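Local coordinates for protein prolyl oligopeptidase (Galerina marginata, PDB 5N4B) that cleaves peptide bonds after proline and macrocyclises a 25-residue precursor peptide in the biosynthesis of the amanitin toxins, at residues T514-T518 and Y519-F523; K565-P569 and G570-I574; V589-E593 and G594-A598; K672-A675 and T676-H679; G717-A720 and R721-L725. The protein carries 1 engineered substitution. All coordinates share one frame; numbering follows the deposited sequence.

Contact 1. Residues T514-T518 and Y519-F523; sequences TFLQT and YGAIF
Tyr519 closes the last turn of helix 510-519 by leaning its ring on that of Phe515, four residues earlier. Its CB lies 3.7 Å from Phe515 O, the carbonyl that also accepts the hydrogen bond of the Tyr519 amide. With CG anti to its own carbonyl carbon, chi1 -68° swings the ring obliquely across that of Phe515. CD2 then stands over one face of the Phe515 ring, offset toward the rim, and comes within 3.5 Å of Phe515 CE2. The next ring atom, CE2, meets that same Phe515 atom equally closely. At the tip, OH reaches Ala720 CB. Thr518 CG2 rides over the centre of a Tyr519 face, 3.8 Å above its plane, a CH-pi contact. The two aromatic planes meet obliquely, at 53°. Thr518 is itself held by its hydroxyl, for OG1 donates to Thr514 O at 2.8 Å.

Past Tyr519 the chain turns at Gly520, whose phi is positive. The Ala521 amide comes back to Leu516 O, in the carbonyl plane and on a lone pair, at 3.2 Å, and a water bridges that oxygen to Ala521 O. Ala521 CB then meets Phe515 CE1 at 3.8 Å, while Leu516 CD1 reaches Phe523 CB at 4.0 Å. Helix, glycine turn and strand 522-526 complete a beta-alpha-beta crossover from strand 492-495, a unit of the alpha/beta-hydrolase fold.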
# COMPACT_ATOMS: atom_id res chain seq x y z
N THR A 514 -10.91 2.71 -18.75
CA THR A 514 -11.34 1.96 -19.92
C THR A 514 -12.66 1.25 -19.65
O THR A 514 -13.56 1.27 -20.49
CB THR A 514 -10.24 0.97 -20.29
OG1 THR A 514 -9.08 1.70 -20.68
CG2 THR A 514 -10.65 0.11 -21.45
N PHE A 515 -12.81 0.63 -18.49
CA PHE A 515 -14.07 0.01 -18.14
C PHE A 515 -15.20 1.03 -18.13
O PHE A 515 -16.29 0.79 -18.67
CB PHE A 515 -13.96 -0.66 -16.78
CG PHE A 515 -15.16 -1.46 -16.36
CD1 PHE A 515 -16.20 -0.84 -15.69
CD2 PHE A 515 -15.25 -2.80 -16.65
CE1 PHE A 515 -17.29 -1.55 -15.29
CE2 PHE A 515 -16.34 -3.52 -16.24
CZ PHE A 515 -17.37 -2.91 -15.57
N LEU A 516 -14.96 2.20 -17.55
CA LEU A 516 -16.00 3.21 -17.46
C LEU A 516 -16.46 3.64 -18.84
O LEU A 516 -17.66 3.80 -19.10
CB LEU A 516 -15.51 4.44 -16.68
CG LEU A 516 -15.01 4.21 -15.24
CD1 LEU A 516 -14.80 5.51 -14.55
CD2 LEU A 516 -15.92 3.33 -14.44
N GLN A 517 -15.51 3.87 -19.73
CA GLN A 517 -15.85 4.26 -21.10
C GLN A 517 -16.52 3.13 -21.86
O GLN A 517 -17.51 3.37 -22.56
CB GLN A 517 -14.59 4.75 -21.81
CG GLN A 517 -14.86 5.29 -23.20
CD GLN A 517 -13.68 5.98 -23.85
OE1 GLN A 517 -12.67 6.23 -23.25
NE2 GLN A 517 -13.82 6.25 -25.13
N THR A 518 -16.07 1.91 -21.69
CA THR A 518 -16.60 0.79 -22.45
C THR A 518 -18.06 0.54 -22.11
O THR A 518 -18.87 0.21 -22.98
CB THR A 518 -15.76 -0.45 -22.14
OG1 THR A 518 -14.41 -0.26 -22.66
CG2 THR A 518 -16.32 -1.71 -22.76
N TYR A 519 -18.40 0.66 -20.85
CA TYR A 519 -19.71 0.28 -20.37
C TYR A 519 -20.56 1.45 -19.91
O TYR A 519 -21.75 1.22 -19.56
CB TYR A 519 -19.56 -0.74 -19.23
CG TYR A 519 -19.02 -2.06 -19.65
CD1 TYR A 519 -19.79 -2.94 -20.43
CD2 TYR A 519 -17.78 -2.49 -19.22
CE1 TYR A 519 -19.30 -4.18 -20.79
CE2 TYR A 519 -17.32 -3.73 -19.55
CZ TYR A 519 -18.09 -4.56 -20.33
OH TYR A 519 -17.58 -5.82 -20.63
N GLY A 520 -20.05 2.67 -19.89
CA GLY A 520 -20.86 3.77 -19.38
C GLY A 520 -21.10 3.61 -17.89
O GLY A 520 -22.18 3.95 -17.38
N ALA A 521 -20.12 3.08 -17.17
CA ALA A 521 -20.24 2.80 -15.74
C ALA A 521 -19.57 3.92 -14.98
O ALA A 521 -18.89 4.76 -15.55
CB ALA A 521 -19.57 1.47 -15.41
N ILE A 522 -19.78 3.95 -13.66
CA ILE A 522 -19.14 4.95 -12.80
C ILE A 522 -18.27 4.21 -11.78
O ILE A 522 -18.47 3.02 -11.50
CB ILE A 522 -20.17 5.86 -12.13
CG1 ILE A 522 -20.97 5.13 -11.06
CG2 ILE A 522 -21.07 6.54 -13.16
CD1 ILE A 522 -21.95 6.00 -10.31
N PHE A 523 -17.25 4.92 -11.25
CA PHE A 523 -16.37 4.41 -10.20
C PHE A 523 -16.57 5.28 -8.97
O PHE A 523 -16.51 6.50 -9.05
CB PHE A 523 -14.93 4.51 -10.67
CG PHE A 523 -13.89 3.92 -9.78
CD1 PHE A 523 -13.94 2.59 -9.44
CD2 PHE A 523 -12.84 4.70 -9.36
CE1 PHE A 523 -12.96 2.01 -8.64
CE2 PHE A 523 -11.86 4.12 -8.53
CZ PHE A 523 -11.94 2.81 -8.18
O HOH W 1 -18.68 6.31 -17.63

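Contact 2. Residues K565-P569 and G570-I574; sequences KYAAP and GKVAI
Ala568 O is taken by the amide of Lys571 at 3.1 Å, the bond that closes a type II beta turn from Ala568 to Lys571. The turn joins helix 548-563 to strand 572-577, a strand in the parallel part of the alpha/beta-hydrolase sheet, and so reverses the chain just before it enters that sheet. The donor nitrogen stands above the carbonyl plane, 37° out of it, and misses the lone-pair directions; the N-H itself points fairly well, at 147°.

Proline and glycine fill the two corners, as in many turns of this type. The Pro569 ring restrains the first corner, and Gly570 takes the positive phi (77°) required at the second. Both corner residues are exposed, whereas the two alanines that lead in are buried.

The first carbons of Lys571 run past Ala568. CB passes 3.6 Å from Ala568 O, and CD packs on Ala568 CB at 3.9 Å. The aliphatic part thus covers one flank of the turn, while the ammonium is carried away to bond to Leu723 O. Backbone bonds from Ala568 to Ala490 and from Lys571 to Ala492 tie both ends of the turn to the start of strand 492-495 and the residues just before it. One residue further in on each arm, the apolar closure is a single touch: Ala567 CB meets the CG2 branch of Val572 at 4.1 Å.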
# COMPACT_ATOMS: atom_id res chain seq x y z
N LYS A 565 -29.75 8.15 -7.90
CA LYS A 565 -29.75 7.97 -9.35
C LYS A 565 -28.38 8.10 -10.00
O LYS A 565 -28.28 8.30 -11.21
CB LYS A 565 -30.72 8.92 -10.04
CG LYS A 565 -32.10 9.01 -9.40
CD LYS A 565 -32.81 7.72 -9.35
CE LYS A 565 -34.30 7.93 -8.94
NZ LYS A 565 -34.62 7.39 -7.56
N TYR A 566 -27.31 7.93 -9.23
CA TYR A 566 -26.01 7.77 -9.84
C TYR A 566 -25.90 6.42 -10.53
O TYR A 566 -25.32 6.32 -11.62
CB TYR A 566 -24.92 7.89 -8.76
CG TYR A 566 -24.84 9.26 -8.16
CD1 TYR A 566 -24.15 10.29 -8.79
CD2 TYR A 566 -25.46 9.53 -6.97
CE1 TYR A 566 -24.12 11.58 -8.21
CE2 TYR A 566 -25.43 10.77 -6.39
CZ TYR A 566 -24.75 11.79 -7.01
OH TYR A 566 -24.75 13.05 -6.42
N ALA A 567 -26.47 5.39 -9.92
CA ALA A 567 -26.39 4.03 -10.41
C ALA A 567 -27.78 3.41 -10.44
O ALA A 567 -28.70 3.78 -9.68
CB ALA A 567 -25.50 3.19 -9.52
N ALA A 568 -27.92 2.40 -11.30
CA ALA A 568 -29.17 1.69 -11.43
C ALA A 568 -29.36 0.70 -10.29
O ALA A 568 -28.39 0.14 -9.76
CB ALA A 568 -29.18 0.91 -12.74
N PRO A 569 -30.60 0.44 -9.87
CA PRO A 569 -30.85 -0.61 -8.88
C PRO A 569 -30.22 -1.94 -9.27
O PRO A 569 -30.27 -2.36 -10.43
CB PRO A 569 -32.37 -0.73 -8.89
CG PRO A 569 -32.83 0.58 -9.31
CD PRO A 569 -31.84 1.07 -10.36
N GLY A 570 -29.56 -2.58 -8.29
CA GLY A 570 -28.92 -3.86 -8.50
C GLY A 570 -27.59 -3.82 -9.23
O GLY A 570 -27.02 -4.88 -9.52
N LYS A 571 -27.10 -2.64 -9.58
CA LYS A 571 -25.92 -2.55 -10.42
C LYS A 571 -24.72 -1.88 -9.75
O LYS A 571 -23.89 -1.31 -10.42
CB LYS A 571 -26.26 -1.91 -11.76
CG LYS A 571 -27.32 -2.68 -12.61
CD LYS A 571 -27.18 -2.21 -14.06
CE LYS A 571 -28.23 -2.79 -15.03
NZ LYS A 571 -28.47 -4.24 -14.78
N VAL A 572 -24.64 -1.97 -8.42
CA VAL A 572 -23.44 -1.57 -7.68
C VAL A 572 -22.63 -2.83 -7.37
O VAL A 572 -23.11 -3.73 -6.69
CB VAL A 572 -23.75 -0.83 -6.38
CG1 VAL A 572 -22.45 -0.40 -5.73
CG2 VAL A 572 -24.67 0.40 -6.61
N ALA A 573 -21.41 -2.89 -7.88
CA ALA A 573 -20.46 -3.94 -7.59
C ALA A 573 -19.43 -3.40 -6.63
O ALA A 573 -19.12 -2.20 -6.67
CB ALA A 573 -19.75 -4.41 -8.85
N ILE A 574 -18.90 -4.25 -5.78
CA ILE A 574 -17.91 -3.82 -4.80
C ILE A 574 -16.62 -4.60 -4.94
O ILE A 574 -16.62 -5.79 -5.30
CB ILE A 574 -18.42 -3.85 -3.34
CG1 ILE A 574 -18.99 -5.20 -2.97
CG2 ILE A 574 -19.45 -2.72 -3.11
CD1 ILE A 574 -19.41 -5.33 -1.48

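Contact 3. Residues V589-E593 and G594-A598; sequences VRAPE and GTFGA
Ala591, the first residue to leave the helical conformation at the end of helix 579-590, turns its CB toward the returning chain. That methyl meets Phe596 CE2 at 3.6 Å, obliquely to the ring, and Thr595 OG1 at the same separation. The Ala591 carbonyl, like that of Val589 before it, accepts a hydrogen bond from Lys649 NZ.

Pro592 comes next and opens a type II beta turn that ends at Thr595. Its CD lies 3.4 Å from Thr595 OG1, and its carbonyl oxygen is gripped twice, by Thr595 N at 3.0 Å and by the Thr595 hydroxyl OG1 at 2.8 Å. Both donors arrive from the same face of the carbonyl plane.

Glu593 occupies the first corner of the turn; its extended chain leads outward to Val650 N, which bonds to OE1. Gly594, with phi 85°, makes the second corner.

The double grip has a consequence for Thr595. Committed to Pro592 O, OG1 is anti to the carbonyl carbon (chi1 -64°), which leaves the methyl CG2 anti to the backbone N and over the centre of the Phe596 ring, 3.7 Å above its plane. One side chain thus satisfies a turn carbonyl with its polar branch and covers a buried aromatic ring with its apolar one.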
# COMPACT_ATOMS: atom_id res chain seq x y z
N VAL A 589 -22.43 -10.04 3.57
CA VAL A 589 -23.15 -10.73 4.65
C VAL A 589 -24.17 -9.79 5.29
O VAL A 589 -25.30 -10.19 5.60
CB VAL A 589 -22.13 -11.26 5.67
CG1 VAL A 589 -22.84 -11.70 6.95
CG2 VAL A 589 -21.24 -12.39 5.04
N ARG A 590 -23.78 -8.53 5.50
CA ARG A 590 -24.56 -7.63 6.35
C ARG A 590 -25.63 -6.84 5.60
O ARG A 590 -26.69 -6.53 6.18
CB ARG A 590 -23.63 -6.65 7.08
CG ARG A 590 -22.74 -7.35 8.10
CD ARG A 590 -21.75 -6.43 8.82
NE ARG A 590 -22.44 -5.54 9.74
CZ ARG A 590 -22.83 -5.87 10.98
NH1 ARG A 590 -22.55 -7.05 11.49
NH2 ARG A 590 -23.49 -4.99 11.72
N ALA A 591 -25.39 -6.47 4.37
CA ALA A 591 -26.30 -5.55 3.70
C ALA A 591 -27.60 -6.24 3.34
O ALA A 591 -27.63 -7.45 3.14
CB ALA A 591 -25.66 -5.06 2.42
N PRO A 592 -28.68 -5.49 3.21
CA PRO A 592 -29.92 -6.08 2.73
C PRO A 592 -29.72 -6.81 1.39
O PRO A 592 -28.92 -6.41 0.53
CB PRO A 592 -30.85 -4.89 2.59
CG PRO A 592 -30.33 -3.88 3.51
CD PRO A 592 -28.81 -4.05 3.49
N GLU A 593 -30.44 -7.92 1.22
CA GLU A 593 -30.43 -8.63 -0.04
C GLU A 593 -30.67 -7.67 -1.19
O GLU A 593 -31.53 -6.79 -1.12
CB GLU A 593 -31.52 -9.71 0.02
CG GLU A 593 -31.51 -10.61 -1.13
CD GLU A 593 -32.57 -11.73 -0.99
OE1 GLU A 593 -32.45 -12.63 -0.10
OE2 GLU A 593 -33.55 -11.64 -1.74
N GLY A 594 -29.85 -7.79 -2.23
CA GLY A 594 -29.95 -6.98 -3.43
C GLY A 594 -29.25 -5.64 -3.36
O GLY A 594 -29.33 -4.86 -4.31
N THR A 595 -28.55 -5.34 -2.27
CA THR A 595 -27.80 -4.08 -2.21
C THR A 595 -26.69 -4.07 -3.25
O THR A 595 -26.39 -3.01 -3.82
CB THR A 595 -27.18 -3.91 -0.82
OG1 THR A 595 -28.20 -3.78 0.17
CG2 THR A 595 -26.33 -2.65 -0.70
N PHE A 596 -26.05 -5.21 -3.48
CA PHE A 596 -24.94 -5.30 -4.41
C PHE A 596 -25.28 -6.26 -5.52
O PHE A 596 -25.98 -7.25 -5.30
CB PHE A 596 -23.72 -5.83 -3.67
CG PHE A 596 -23.34 -5.02 -2.47
CD1 PHE A 596 -22.88 -3.74 -2.64
CD2 PHE A 596 -23.45 -5.51 -1.19
CE1 PHE A 596 -22.53 -2.95 -1.56
CE2 PHE A 596 -23.09 -4.73 -0.08
CZ PHE A 596 -22.63 -3.45 -0.28
N GLY A 597 -24.76 -5.98 -6.70
CA GLY A 597 -24.92 -6.84 -7.86
C GLY A 597 -23.75 -7.75 -8.12
O GLY A 597 -23.88 -8.72 -8.86
N ALA A 598 -22.59 -7.47 -7.52
CA ALA A 598 -21.42 -8.31 -7.68
C ALA A 598 -20.42 -7.93 -6.60
O ALA A 598 -20.42 -6.81 -6.10
CB ALA A 598 -20.73 -8.16 -9.03

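Contact 4. Residues K672-A675 and T676-H679; sequences KFIA and TLQH
Over one face of the Phe673 ring lies Leu677 CG, 3.9 Å above the plane and displaced toward the rim, in a CH-pi contact between residues one turn apart on helix 668-680. This helix forms the crossover between strands 653-659 and 688-693 of the alpha/beta-hydrolase sheet. The Leu677 CD1 branch comes down at 3.5 Å from Phe673 CE2. Phe673 CG is anti to the backbone N (chi1 -173°), which sets a face of the ring against Leu677; around it also gather Met585 and Val589 of helix 579-590 and Ile656 of the sheet.

The second flat group, the Gln678 amide, has its nitrogen NE2 at 3.6 Å from Ile674 CG1. It is held by partners beyond this helix: NE2 donates to Leu688 O, and OE1 accepts from Gln55 NE2. Both polar ends of this buried amide are therefore satisfied, which should fix its flip.

On another side of the helix, Thr676 adds a side-chain bond to the regular backbone series. Its hydroxyl OG1 donates to Lys672 O at 2.7 Å, and its amide N reaches the same oxygen at 2.9 Å, the two donors coming from opposite faces of the carbonyl plane. Lys672, itself buried, forms salt bridges with Asp36, Glu42 and Asp607, which probably stabilise its charge. Ile674, which packs on Ile656 and Ile690 of the sheet, meets Leu677 nearly at a right angle, their CD1 methyls 4.1 Å apart.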
# COMPACT_ATOMS: atom_id res chain seq x y z
N LYS A 672 -12.02 -20.41 3.92
CA LYS A 672 -13.11 -20.69 4.84
C LYS A 672 -14.36 -19.94 4.42
O LYS A 672 -15.47 -20.47 4.51
CB LYS A 672 -12.73 -20.32 6.26
CG LYS A 672 -11.70 -21.23 6.90
CD LYS A 672 -11.58 -20.87 8.39
CE LYS A 672 -10.48 -21.63 9.00
NZ LYS A 672 -10.37 -21.21 10.39
N PHE A 673 -14.21 -18.69 4.00
CA PHE A 673 -15.39 -17.91 3.65
C PHE A 673 -16.12 -18.54 2.47
O PHE A 673 -17.35 -18.72 2.52
CB PHE A 673 -15.05 -16.44 3.42
CG PHE A 673 -16.25 -15.57 3.21
CD1 PHE A 673 -17.11 -15.34 4.27
CD2 PHE A 673 -16.53 -15.06 1.98
CE1 PHE A 673 -18.21 -14.53 4.12
CE2 PHE A 673 -17.65 -14.24 1.80
CZ PHE A 673 -18.50 -14.01 2.89
N ILE A 674 -15.41 -18.90 1.40
CA ILE A 674 -16.07 -19.45 0.22
C ILE A 674 -16.66 -20.83 0.53
O ILE A 674 -17.76 -21.17 0.07
CB ILE A 674 -15.18 -19.45 -1.03
CG1 ILE A 674 -15.98 -19.66 -2.33
CG2 ILE A 674 -14.12 -20.50 -0.91
CD1 ILE A 674 -16.97 -18.56 -2.63
N ALA A 675 -15.97 -21.63 1.33
CA ALA A 675 -16.54 -22.93 1.69
C ALA A 675 -17.82 -22.77 2.49
O ALA A 675 -18.78 -23.54 2.33
CB ALA A 675 -15.49 -23.73 2.47
N THR A 676 -17.85 -21.76 3.37
CA THR A 676 -19.03 -21.49 4.18
C THR A 676 -20.18 -20.96 3.33
O THR A 676 -21.34 -21.35 3.51
CB THR A 676 -18.63 -20.52 5.31
OG1 THR A 676 -17.60 -21.12 6.10
CG2 THR A 676 -19.77 -20.23 6.21
N LEU A 677 -19.89 -20.07 2.37
CA LEU A 677 -20.93 -19.63 1.46
C LEU A 677 -21.50 -20.80 0.69
O LEU A 677 -22.73 -20.93 0.56
CB LEU A 677 -20.38 -18.62 0.47
CG LEU A 677 -20.10 -17.19 0.90
CD1 LEU A 677 -19.53 -16.40 -0.26
CD2 LEU A 677 -21.38 -16.55 1.43
N GLN A 678 -20.63 -21.62 0.11
CA GLN A 678 -21.10 -22.73 -0.72
C GLN A 678 -21.84 -23.77 0.07
O GLN A 678 -22.73 -24.41 -0.49
CB GLN A 678 -19.93 -23.35 -1.51
CG GLN A 678 -19.31 -22.40 -2.54
CD GLN A 678 -18.06 -22.99 -3.23
OE1 GLN A 678 -17.58 -24.09 -2.88
NE2 GLN A 678 -17.53 -22.26 -4.21
N HIS A 679 -21.57 -23.90 1.36
CA HIS A 679 -22.32 -24.82 2.21
C HIS A 679 -23.69 -24.25 2.58
O HIS A 679 -24.67 -24.99 2.68
CB HIS A 679 -21.54 -25.04 3.49
CG HIS A 679 -22.32 -25.76 4.53
ND1 HIS A 679 -22.58 -27.11 4.45
CD2 HIS A 679 -22.85 -25.33 5.70
CE1 HIS A 679 -23.27 -27.47 5.51
NE2 HIS A 679 -23.44 -26.42 6.29

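Contact 5. Residues G717-A720 and R721-L725; sequences GFIA and RALGL
Ala720 O and Leu725 N make the longest-reaching bond at the end of helix 705-722, at 2.8 Å and an N-H...O angle of 162°. With the bond from Gly724 N to Arg721 O, 3.0 Å, it defines a Schellman motif, the classic glycine-terminated helix end, with Gly724 supplying the positive phi (74°). Ala720 O also takes a weak bond from Leu723 N, whose better partner is Ile719 O.

The tightly packed part is apolar and faces the neighbouring elements of the alpha/beta-hydrolase domain. Ala720 is buried against helix 510-519, its methyl resting on Phe515 as well as on Tyr519. Ile719 and Leu723 lie side by side and point the same way, with Ile719 CG2 touching Leu723 CD1 at 3.8 Å; both rest on Ala573 of strand 572-577. Having CG anti to its carbonyl carbon (chi1 -56°), Leu723 also passes close to the backbone, its CG 3.3 Å from Ile719 O. Phe718 turns to another side and packs on Ala653 and Leu655 of strand 653-659.

The solvent side is much looser. Arg721 is exposed: its CB comes within 3.6 Å of Gly717 O, but the chain bends at chi3 and the guanidinium leads away, NH2 making a weak hydrogen bond to Gln65 O. Gly724 is exposed too, at the point where the chain swings off the helix.

Leu725 then brings the chain back to the apolar side. Its CB stands 3.6 Å from Ala720 O and 4.2 Å from Ala720 CB, the apolar touch that accompanies the Leu725 N to Ala720 O bond across the Schellman turn.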
# COMPACT_ATOMS: atom_id res chain seq x y z
N GLY A 717 -14.54 -8.36 -16.21
CA GLY A 717 -15.49 -9.10 -17.05
C GLY A 717 -16.52 -9.86 -16.23
O GLY A 717 -17.71 -9.90 -16.59
N PHE A 718 -16.08 -10.44 -15.13
CA PHE A 718 -17.01 -11.11 -14.22
C PHE A 718 -18.04 -10.13 -13.71
O PHE A 718 -19.24 -10.41 -13.70
CB PHE A 718 -16.25 -11.77 -13.08
CG PHE A 718 -17.14 -12.42 -12.04
CD1 PHE A 718 -17.49 -13.75 -12.22
CD2 PHE A 718 -17.58 -11.74 -10.95
CE1 PHE A 718 -18.33 -14.41 -11.31
CE2 PHE A 718 -18.42 -12.39 -10.02
CZ PHE A 718 -18.77 -13.71 -10.20
N ILE A 719 -17.58 -8.97 -13.27
CA ILE A 719 -18.49 -7.96 -12.77
C ILE A 719 -19.45 -7.54 -13.88
O ILE A 719 -20.66 -7.43 -13.66
CB ILE A 719 -17.72 -6.77 -12.20
CG1 ILE A 719 -17.10 -7.13 -10.84
CG2 ILE A 719 -18.64 -5.56 -12.07
CD1 ILE A 719 -16.10 -6.15 -10.34
N ALA A 720 -18.93 -7.27 -15.08
CA ALA A 720 -19.80 -6.78 -16.16
C ALA A 720 -20.90 -7.78 -16.48
O ALA A 720 -22.08 -7.41 -16.61
CB ALA A 720 -18.99 -6.49 -17.42
N ARG A 721 -20.55 -9.05 -16.59
CA ARG A 721 -21.56 -10.07 -16.88
C ARG A 721 -22.56 -10.19 -15.73
O ARG A 721 -23.77 -10.28 -15.97
CB ARG A 721 -20.91 -11.42 -17.18
CG ARG A 721 -21.95 -12.49 -17.35
CD ARG A 721 -21.55 -13.60 -18.25
NE ARG A 721 -21.48 -13.13 -19.63
CZ ARG A 721 -21.40 -13.95 -20.66
NH1 ARG A 721 -21.31 -13.47 -21.90
NH2 ARG A 721 -21.41 -15.26 -20.43
N ALA A 722 -22.07 -10.18 -14.50
CA ALA A 722 -22.99 -10.28 -13.37
C ALA A 722 -23.98 -9.14 -13.34
O ALA A 722 -25.09 -9.32 -12.85
CB ALA A 722 -22.25 -10.27 -12.05
N LEU A 723 -23.58 -7.94 -13.78
CA LEU A 723 -24.49 -6.78 -13.83
C LEU A 723 -25.24 -6.68 -15.14
O LEU A 723 -26.04 -5.74 -15.30
CB LEU A 723 -23.67 -5.49 -13.59
CG LEU A 723 -22.84 -5.45 -12.28
CD1 LEU A 723 -22.19 -4.08 -12.11
CD2 LEU A 723 -23.65 -5.87 -11.04
N GLY A 724 -25.07 -7.63 -16.04
CA GLY A 724 -25.79 -7.65 -17.30
C GLY A 724 -25.33 -6.62 -18.30
O GLY A 724 -26.10 -6.24 -19.19
N LEU A 725 -24.08 -6.17 -18.21
CA LEU A 725 -23.56 -5.18 -19.14
C LEU A 725 -23.03 -5.83 -20.40
O LEU A 725 -22.35 -6.86 -20.34
CB LEU A 725 -22.45 -4.38 -18.49
CG LEU A 725 -22.73 -3.79 -17.11
CD1 LEU A 725 -21.53 -3.10 -16.56
CD2 LEU A 725 -23.94 -2.86 -17.17

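In the fold
All five contacts lie in the alpha/beta-hydrolase domain, away from the catalytic residues, and follow one another in sequence. Contact 2 touches contacts 1, 3 and 5: Val572 O bonds to Gly597 N at 2.8 Å, and Gly570 O packs on Leu723 CD2 at 3.8 Å. Contact 1 also meets contact 5, with Tyr519 CD1 3.6 Å from Leu725 CB. Contact 4 is more remote, joined to contact 3 by Val589 CG2 and Phe673 CE1 at 3.8 Å; its centre is about 31 Å from that of contact 1. Strand 572-577 of contact 2 leads directly to Ala578, the engineered replacement for the catalytic serine, and contact 4 lies on the helix that follows Asp662 and precedes His699.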